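Local coordinates for ABC transporter, substrate binding protein (Polyamine) (Agrobacterium tumefaciens, PDB 4EQ7) that probably binds polyamines in the periplasm and delivers them to the membrane components of an ABC transporter, at residues 61-66 and 299-304; 156-161 and 291-296. All blocks are in the same frame, centred on the assembly; numbering follows the deposited sequence.

Interaction 1: residues 61-66 and 299-304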
loop_
_atom_site.group_PDB
_atom_site.type_symbol
_atom_site.label_atom_id
_atom_site.label_comp_id
_atom_site.label_asym_id
_atom_site.label_seq_id
_atom_site.Cartn_x
_atom_site.Cartn_y
_atom_site.Cartn_z
ATOM N N GLY A 61 -4.932 3.749 -2.766
ATOM C CA GLY A 61 -4.776 4.506 -4.009
ATOM C C GLY A 61 -5.801 4.177 -5.081
ATOM O O GLY A 61 -6.248 5.082 -5.786
ATOM N N ASP A 62 -6.194 2.877 -5.217
ATOM C CA ASP A 62 -7.216 2.511 -6.208
ATOM C C ASP A 62 -8.609 3.009 -5.790
ATOM O O ASP A 62 -9.407 3.342 -6.663
ATOM C CB ASP A 62 -7.230 0.998 -6.486
ATOM C CG ASP A 62 -7.492 0.128 -5.266
ATOM O OD1 ASP A 62 -6.835 0.346 -4.231
ATOM O OD2 ASP A 62 -8.301 -0.799 -5.370
ATOM N N TYR A 63 -8.907 3.063 -4.465
ATOM C CA TYR A 63 -10.174 3.618 -4.002
ATOM C C TYR A 63 -10.197 5.124 -4.328
ATOM O O TYR A 63 -11.217 5.610 -4.810
ATOM C CB TYR A 63 -10.394 3.406 -2.499
ATOM C CG TYR A 63 -11.572 4.201 -1.985
ATOM C CD1 TYR A 63 -12.877 3.734 -2.142
ATOM C CD2 TYR A 63 -11.393 5.477 -1.438
ATOM C CE1 TYR A 63 -13.976 4.504 -1.743
ATOM C CE2 TYR A 63 -12.482 6.258 -1.055
ATOM C CZ TYR A 63 -13.768 5.760 -1.190
ATOM O OH TYR A 63 -14.835 6.522 -0.789
ATOM N N ALA A 64 -9.091 5.858 -4.048
ATOM C CA ALA A 64 -9.009 7.308 -4.343
ATOM C C ALA A 64 -9.333 7.583 -5.822
ATOM O O ALA A 64 -10.110 8.505 -6.127
ATOM C CB ALA A 64 -7.608 7.848 -4.024
ATOM N N ALA A 65 -8.733 6.782 -6.725
ATOM C CA ALA A 65 -8.913 6.886 -8.186
ATOM C C ALA A 65 -10.336 6.562 -8.623
ATOM O O ALA A 65 -10.804 7.107 -9.613
ATOM C CB ALA A 65 -7.908 6.006 -8.906
ATOM N N GLN A 66 -11.072 5.762 -7.840
ATOM C CA GLN A 66 -12.458 5.458 -8.152
ATOM C C GLN A 66 -13.421 6.492 -7.558
ATOM O O GLN A 66 -14.406 6.860 -8.212
ATOM C CB GLN A 66 -12.813 4.062 -7.596
ATOM C CG GLN A 66 -14.257 3.615 -7.893
ATOM C CD GLN A 66 -14.644 2.421 -7.074
ATOM O OE1 GLN A 66 -14.599 2.442 -5.837
ATOM N NE2 GLN A 66 -15.042 1.343 -7.742
ATOM N N GLN A 299 -11.422 0.993 -11.952
ATOM C CA GLN A 299 -12.489 0.508 -12.820
ATOM C C GLN A 299 -12.944 -0.926 -12.509
ATOM O O GLN A 299 -14.028 -1.321 -12.940
ATOM C CB GLN A 299 -12.019 0.582 -14.288
ATOM C CG GLN A 299 -11.806 2.004 -14.809
ATOM C CD GLN A 299 -11.054 1.989 -16.114
ATOM O OE1 GLN A 299 -9.822 2.047 -16.154
ATOM N NE2 GLN A 299 -11.776 1.896 -17.215
ATOM N N HIS A 300 -12.113 -1.718 -11.805
ATOM C CA HIS A 300 -12.436 -3.138 -11.592
ATOM C C HIS A 300 -12.424 -3.645 -10.142
ATOM O O HIS A 300 -12.767 -4.805 -9.917
ATOM C CB HIS A 300 -11.477 -3.997 -12.445
ATOM C CG HIS A 300 -11.561 -3.668 -13.907
ATOM N ND1 HIS A 300 -12.671 -4.037 -14.668
ATOM C CD2 HIS A 300 -10.751 -2.891 -14.664
ATOM C CE1 HIS A 300 -12.466 -3.519 -15.878
ATOM N NE2 HIS A 300 -11.306 -2.852 -15.934
ATOM N N ARG A 301 -12.018 -2.822 -9.185
ATOM C CA ARG A 301 -11.886 -3.250 -7.776
ATOM C C ARG A 301 -13.077 -3.978 -7.157
ATOM O O ARG A 301 -12.881 -4.916 -6.383
ATOM C CB ARG A 301 -11.344 -2.106 -6.881
ATOM C CG ARG A 301 -12.336 -0.933 -6.625
ATOM C CD ARG A 301 -11.639 0.257 -5.950
ATOM N NE ARG A 301 -10.882 -0.187 -4.767
ATOM C CZ ARG A 301 -11.418 -0.472 -3.586
ATOM N NH1 ARG A 301 -12.704 -0.264 -3.368
ATOM N NH2 ARG A 301 -10.654 -0.909 -2.594
ATOM N N ASP A 302 -14.314 -3.535 -7.455
ATOM C CA ASP A 302 -15.486 -4.160 -6.827
ATOM C C ASP A 302 -15.706 -5.575 -7.349
ATOM O O ASP A 302 -16.006 -6.448 -6.556
ATOM C CB ASP A 302 -16.752 -3.289 -7.022
ATOM C CG ASP A 302 -16.556 -1.909 -6.396
ATOM O OD1 ASP A 302 -15.937 -1.830 -5.307
ATOM O OD2 ASP A 302 -17.003 -0.924 -6.994
ATOM N N GLU A 303 -15.540 -5.794 -8.672
ATOM C CA GLU A 303 -15.691 -7.127 -9.296
ATOM C C GLU A 303 -14.530 -8.045 -8.959
ATOM O O GLU A 303 -14.741 -9.246 -8.765
ATOM C CB GLU A 303 -15.840 -7.001 -10.802
ATOM C CG GLU A 303 -17.137 -6.289 -11.210
ATOM C CD GLU A 303 -17.116 -4.774 -11.069
ATOM O OE1 GLU A 303 -16.117 -4.128 -11.458
ATOM O OE2 GLU A 303 -18.090 -4.238 -10.506
ATOM N N ILE A 304 -13.297 -7.498 -8.898
ATOM C CA ILE A 304 -12.123 -8.325 -8.542
ATOM C C ILE A 304 -12.316 -8.814 -7.105
ATOM O O ILE A 304 -12.182 -10.009 -6.847
ATOM C CB ILE A 304 -10.783 -7.579 -8.736
ATOM C CG1 ILE A 304 -10.488 -7.318 -10.252
ATOM C CG2 ILE A 304 -9.622 -8.363 -8.076
ATOM C CD1 ILE A 304 -9.342 -6.307 -10.546
HETATM O O HOH W 1 -15.198 0.475 -4.236
#

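Interaction 2: residues 156-161 and 291-296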
loop_
_atom_site.group_PDB
_atom_site.type_symbol
_atom_site.label_atom_id
_atom_site.label_comp_id
_atom_site.label_asym_id
_atom_site.label_seq_id
_atom_site.Cartn_x
_atom_site.Cartn_y
_atom_site.Cartn_z
ATOM N N LYS A 156 2.737 -5.133 -21.288
ATOM C CA LYS A 156 1.441 -5.678 -21.716
ATOM C C LYS A 156 0.607 -6.221 -20.539
ATOM O O LYS A 156 -0.383 -6.924 -20.749
ATOM C CB LYS A 156 1.641 -6.757 -22.810
ATOM C CG LYS A 156 2.319 -6.233 -24.084
ATOM C CD LYS A 156 1.426 -5.266 -24.880
ATOM C CE LYS A 156 2.163 -4.528 -25.975
ATOM N NZ LYS A 156 1.289 -3.520 -26.635
ATOM N N LEU A 157 0.984 -5.858 -19.300
ATOM C CA LEU A 157 0.293 -6.332 -18.106
ATOM C C LEU A 157 -1.195 -5.933 -18.062
ATOM O O LEU A 157 -2.053 -6.789 -17.840
ATOM C CB LEU A 157 1.055 -5.818 -16.864
ATOM C CG LEU A 157 0.703 -6.405 -15.514
ATOM C CD1 LEU A 157 0.866 -7.939 -15.500
ATOM C CD2 LEU A 157 1.565 -5.774 -14.429
ATOM N N TYR A 158 -1.503 -4.657 -18.317
ATOM C CA TYR A 158 -2.875 -4.155 -18.253
ATOM C C TYR A 158 -3.570 -4.063 -19.601
ATOM O O TYR A 158 -2.923 -3.644 -20.558
ATOM C CB TYR A 158 -2.925 -2.806 -17.520
ATOM C CG TYR A 158 -2.483 -2.911 -16.077
ATOM C CD1 TYR A 158 -3.385 -3.273 -15.074
ATOM C CD2 TYR A 158 -1.170 -2.629 -15.709
ATOM C CE1 TYR A 158 -2.988 -3.328 -13.735
ATOM C CE2 TYR A 158 -0.748 -2.751 -14.386
ATOM C CZ TYR A 158 -1.664 -3.088 -13.404
ATOM O OH TYR A 158 -1.251 -3.156 -12.106
ATOM N N PRO A 159 -4.891 -4.365 -19.705
ATOM C CA PRO A 159 -5.816 -4.856 -18.652
ATOM C C PRO A 159 -5.421 -6.254 -18.192
ATOM O O PRO A 159 -4.923 -7.063 -18.990
ATOM C CB PRO A 159 -7.184 -4.830 -19.351
ATOM C CG PRO A 159 -6.843 -5.063 -20.807
ATOM C CD PRO A 159 -5.577 -4.274 -21.013
ATOM N N LEU A 160 -5.583 -6.518 -16.891
ATOM C CA LEU A 160 -5.183 -7.800 -16.326
ATOM C C LEU A 160 -5.985 -8.956 -16.882
ATOM O O LEU A 160 -7.207 -8.882 -16.930
ATOM C CB LEU A 160 -5.281 -7.791 -14.782
ATOM C CG LEU A 160 -4.471 -6.711 -14.043
ATOM C CD1 LEU A 160 -4.709 -6.773 -12.528
ATOM C CD2 LEU A 160 -2.988 -6.823 -14.338
ATOM N N ASP A 161 -5.292 -10.028 -17.285
ATOM C CA ASP A 161 -5.955 -11.234 -17.758
ATOM C C ASP A 161 -6.278 -12.062 -16.494
ATOM O O ASP A 161 -5.447 -12.848 -16.022
ATOM C CB ASP A 161 -5.055 -11.996 -18.769
ATOM C CG ASP A 161 -5.701 -13.239 -19.374
ATOM O OD1 ASP A 161 -6.713 -13.722 -18.814
ATOM O OD2 ASP A 161 -5.130 -13.794 -20.325
ATOM N N ASN A 291 4.831 -0.415 -11.907
ATOM C CA ASN A 291 3.924 0.462 -11.188
ATOM C C ASN A 291 2.497 -0.035 -11.344
ATOM O O ASN A 291 1.997 -0.113 -12.470
ATOM C CB ASN A 291 4.102 1.944 -11.630
ATOM C CG ASN A 291 5.514 2.464 -11.433
ATOM O OD1 ASN A 291 6.250 2.753 -12.388
ATOM N ND2 ASN A 291 5.964 2.496 -10.199
ATOM N N ALA A 292 1.845 -0.441 -10.229
ATOM C CA ALA A 292 0.463 -0.927 -10.339
ATOM C C ALA A 292 -0.466 0.170 -10.847
ATOM O O ALA A 292 -0.318 1.339 -10.477
ATOM C CB ALA A 292 -0.035 -1.516 -9.018
ATOM N N ASP A 293 -1.361 -0.189 -11.776
ATOM C CA ASP A 293 -2.237 0.776 -12.417
ATOM C C ASP A 293 -3.490 1.030 -11.585
ATOM O O ASP A 293 -4.427 0.225 -11.602
ATOM C CB ASP A 293 -2.572 0.301 -13.843
ATOM C CG ASP A 293 -3.244 1.315 -14.752
ATOM O OD1 ASP A 293 -4.046 2.119 -14.254
ATOM O OD2 ASP A 293 -3.061 1.221 -15.968
HETATM N N MSE A 294 -3.512 2.196 -10.883
HETATM C CA MSE A 294 -4.600 2.639 -9.997
HETATM C C MSE A 294 -5.881 2.897 -10.752
HETATM O O MSE A 294 -6.952 2.734 -10.167
HETATM C CB MSE A 294 -4.217 3.905 -9.172
HETATM C CG MSE A 294 -2.989 3.756 -8.308
HETATM SE SE MSE A 294 -3.111 2.456 -6.852
HETATM C CE MSE A 294 -2.279 0.934 -7.688
ATOM N N ASN A 295 -5.774 3.295 -12.039
ATOM C CA ASN A 295 -6.907 3.559 -12.920
ATOM C C ASN A 295 -7.569 2.272 -13.347
ATOM O O ASN A 295 -8.797 2.218 -13.367
ATOM C CB ASN A 295 -6.494 4.390 -14.149
ATOM C CG ASN A 295 -6.076 5.791 -13.788
ATOM O OD1 ASN A 295 -4.995 6.252 -14.156
ATOM N ND2 ASN A 295 -6.893 6.469 -13.001
ATOM N N TYR A 296 -6.763 1.230 -13.696
ATOM C CA TYR A 296 -7.331 -0.085 -13.990
ATOM C C TYR A 296 -8.053 -0.551 -12.707
ATOM O O TYR A 296 -9.197 -0.996 -12.776
ATOM C CB TYR A 296 -6.239 -1.118 -14.397
ATOM C CG TYR A 296 -6.766 -2.541 -14.408
ATOM C CD1 TYR A 296 -7.346 -3.086 -15.555
ATOM C CD2 TYR A 296 -6.769 -3.310 -13.248
ATOM C CE1 TYR A 296 -7.915 -4.367 -15.541
ATOM C CE2 TYR A 296 -7.377 -4.561 -13.209
ATOM C CZ TYR A 296 -7.922 -5.100 -14.363
ATOM O OH TYR A 296 -8.478 -6.359 -14.306
HETATM O O HOH W 2 -9.230 -7.272 -16.626
#

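Interaction 1: residues 61-66 and 299-304
Asp62 OD2 takes a hydrogen bond from Arg301 NE at 2.7 Å, and the same pair forms a salt bridge. The N-H points almost straight at the oxygen (163°), which lies in the guanidinium plane at the group's edge, yet NE reaches the carboxylate from above its plane rather than within it. Arg301 gets there by a bend at chi3 (-51°), which swings NE and CZ round beside the start of the other helix. One guanidinium face then lies against Tyr63, whose CB sits over its centre, with Tyr63 CB and Arg301 CZ 4.2 Å apart. The short segments run steeply across each other at 119°, their axes 9.7 Å apart, and the long arginine bridges that gap. Here helix 61-67, which follows strand 56-60 of the sheet in this periplasmic binding protein, meets helix 294-312 near the C-terminus. Gln66, its chain extended beyond CG, brings its amide across the aliphatic part of Arg301, NE2 near CG and OE1 near CD, and Gln66 NE2 donates a rather bent bond of 3.1 Å to Asp302 OD2. A water ties the polar ends together: it donates to Gln66 OE1 (2.6 Å) and to Asp302 OD1 (2.6 Å), and accepts from Arg301 NH1 at 2.7 Å. Arg301 NH2 also has a long, weak ion pair with Glu60. The Tyr63 ring stacks on Tyr40.

Interaction 2: residues 156-161 and 291-296
Tyr158 pushes its ring into the bend where the chain turns from Ala292 into the helix that begins at Met294. The CB of Asp293 is the bump on that ring: it sits almost over the ring centre, 3.5 Å from the centroid, in a CH-pi contact. At the far end of the tyrosine the backbone N of Asp293 donates to Tyr158 OH at 3.0 Å and nearly straight (164°), while Glu144 also hydrogen-bonds this hydroxyl; Ala292 CA closes in beside it. Asp293 is the N-cap of the helix, its OD1 accepting from Tyr296 N at 2.9 Å, so the residue that covers the tyrosine also caps the helix.

The Tyr296 ring fills the hollow formed by Tyr158, Pro159 and Leu160. A chi1 of 167° turns it away from its own backbone N and out toward Pro159 and Leu160. Tyr158 CD1 touches Tyr296 CG at 3.5 Å, the two rings lying oblique to each other with planes 51° apart. Leu160 packs its CG over one face of Tyr296, and Leu160 CD1 is 3.5 Å from Tyr296 CE2, while Pro159 CB, behind a cis peptide bond, lies near Tyr296 CE1. A water at the ring edge joins Tyr296 OH to Leu160 O. Leu160 also packs on helix 142-149, Ala292 is joined by a backbone hydrogen bond to Thr223 of strand 214-229, and the loop leads into helix 162-170, with Asp161 capping its start.

In the fold
Helix 294-312 serves both contacts: interaction 2 uses its first turn and the approach to it, interaction 1 the turns that follow. Their centres lie about 12 Å apart, on the same side of the chain's centre, and they touch directly, the selenium of Met294 packing on Gly61 and Asp62 and Ile304 on Tyr296. Along the chain the order is 61-66, 156-161, 291-296, 299-304, so both earlier segments meet partners near the C-terminal end. One late helix thus joins helix 61-67 to the loop between helices 142-149 and 162-170, bringing together distant parts of a fold of the periplasmic binding protein class.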